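Acetylxylan esterase / glucomannan deacetylase (Cellvibrio japonicus, PDB 2W9X) removes acetyl groups from plant cell wall polysaccharides, acting on acetylated xylan and, with a large preference, on glucomannan. Local coordinates at residues I240-G245 against A287-M292. Residues are numbered along the deposited sequence; the frame is centred on the assembly and turned at random.
Sequences IVIGLG and AQFILM
Ile240 lies alongside Phe289, both side chains leaving the same face of two neighbouring parallel strands. Its CB sits 3.8 Å from Phe289 CD1, and CG2 brushes that same ring carbon. The other branch, CG1, stands anti to the carbonyl carbon (chi1 -56°) and approaches Ala287 CB; extended beyond it, CD1 meets both Phe289 CE1 and Ala287 CB, 3.6 Å from each. The flat ring offers a broad apolar surface to both branches, and a small methyl suits Ala287, whose CB is directed toward the partner strand. Further along, Ile242 CD1 meets Leu291 CD2 at 4.1 Å; helix 262-283, within the beta-alpha-beta crossover, covers this face. On the reverse face Val241 CG1 touches the sulfur of Met292, whose unbranched, extended chain reaches helix 339-354. Gly245 then N-caps the short helix carrying Asn247, the probable transition-state stabiliser. Between the faces, Ile240 and Ile242 each give an N-H and accept one, the last bond running from Met292 N to Ile242 O (2.9 Å, 174°), while Val241 and Gly243 bond to strand 144-149. In these two interior strands of an SGNH hydrolase sheet, backbone polarity is thus paired, and apolar side chains, several beta-branched and suited to extended backbone, fill both faces.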
# COMPACT_ATOMS: atom_id res chain seq x y z
N ILE B 240 -1.02 12.05 -3.09
CA ILE B 240 0.31 12.46 -3.56
C ILE B 240 1.09 11.24 -4.09
O ILE B 240 1.33 10.28 -3.34
CB ILE B 240 1.12 13.19 -2.46
CG1 ILE B 240 0.34 14.40 -1.93
CG2 ILE B 240 2.49 13.59 -3.01
CD1 ILE B 240 1.01 15.17 -0.75
N VAL B 241 1.46 11.29 -5.36
CA VAL B 241 2.15 10.18 -6.02
C VAL B 241 3.59 10.62 -6.27
O VAL B 241 3.84 11.59 -7.00
CB VAL B 241 1.46 9.78 -7.35
CG1 VAL B 241 2.19 8.59 -8.03
CG2 VAL B 241 -0.00 9.43 -7.09
N ILE B 242 4.52 9.91 -5.64
CA ILE B 242 5.93 10.25 -5.75
C ILE B 242 6.63 9.12 -6.50
O ILE B 242 6.57 7.97 -6.10
CB ILE B 242 6.60 10.48 -4.37
CG1 ILE B 242 5.74 11.43 -3.51
CG2 ILE B 242 8.06 11.01 -4.57
CD1 ILE B 242 6.19 11.58 -2.03
N GLY B 243 7.30 9.46 -7.59
CA GLY B 243 8.08 8.47 -8.36
C GLY B 243 9.51 8.99 -8.45
O GLY B 243 9.81 9.77 -9.34
N LEU B 244 10.37 8.56 -7.52
CA LEU B 244 11.76 9.02 -7.48
C LEU B 244 12.67 7.88 -7.00
O LEU B 244 12.28 7.11 -6.11
CB LEU B 244 11.90 10.25 -6.53
CG LEU B 244 11.32 11.62 -6.97
CD1 LEU B 244 11.31 12.67 -5.81
CD2 LEU B 244 12.11 12.16 -8.18
N GLY B 245 13.87 7.79 -7.56
CA GLY B 245 14.79 6.71 -7.21
C GLY B 245 15.48 6.09 -8.42
O GLY B 245 16.55 5.49 -8.27
N ALA B 287 -3.41 14.05 3.20
CA ALA B 287 -2.73 13.41 2.06
C ALA B 287 -2.43 11.94 2.28
O ALA B 287 -1.91 11.54 3.32
CB ALA B 287 -1.45 14.16 1.73
N GLN B 288 -2.78 11.13 1.29
CA GLN B 288 -2.40 9.73 1.25
C GLN B 288 -1.39 9.53 0.12
O GLN B 288 -1.54 10.08 -0.97
CB GLN B 288 -3.66 8.85 1.12
CG GLN B 288 -4.67 9.13 2.23
CD GLN B 288 -5.79 8.12 2.32
OE1 GLN B 288 -5.56 6.91 2.40
NE2 GLN B 288 -7.03 8.61 2.33
N PHE B 289 -0.33 8.77 0.42
CA PHE B 289 0.87 8.75 -0.40
C PHE B 289 1.00 7.43 -1.17
O PHE B 289 0.72 6.36 -0.64
CB PHE B 289 2.13 8.96 0.47
CG PHE B 289 2.18 10.31 1.15
CD1 PHE B 289 2.74 11.41 0.50
CD2 PHE B 289 1.68 10.49 2.44
CE1 PHE B 289 2.79 12.66 1.14
CE2 PHE B 289 1.73 11.72 3.08
CZ PHE B 289 2.28 12.81 2.43
N ILE B 290 1.43 7.54 -2.42
CA ILE B 290 1.73 6.36 -3.24
C ILE B 290 3.14 6.50 -3.78
O ILE B 290 3.45 7.42 -4.52
CB ILE B 290 0.72 6.18 -4.39
CG1 ILE B 290 -0.70 5.97 -3.84
CG2 ILE B 290 1.13 4.98 -5.29
CD1 ILE B 290 -1.78 5.92 -4.90
N LEU B 291 4.01 5.56 -3.40
CA LEU B 291 5.39 5.59 -3.84
C LEU B 291 5.55 4.62 -4.99
O LEU B 291 5.37 3.42 -4.82
CB LEU B 291 6.33 5.26 -2.67
CG LEU B 291 6.07 6.04 -1.37
CD1 LEU B 291 7.27 5.91 -0.42
CD2 LEU B 291 5.73 7.54 -1.60
N MET B 292 5.82 5.17 -6.17
CA MET B 292 5.69 4.45 -7.43
C MET B 292 7.04 4.31 -8.14
O MET B 292 7.70 5.32 -8.38
CB MET B 292 4.68 5.21 -8.31
CG MET B 292 4.44 4.64 -9.69
SD MET B 292 3.01 5.50 -10.36
CE MET B 292 2.98 4.74 -11.98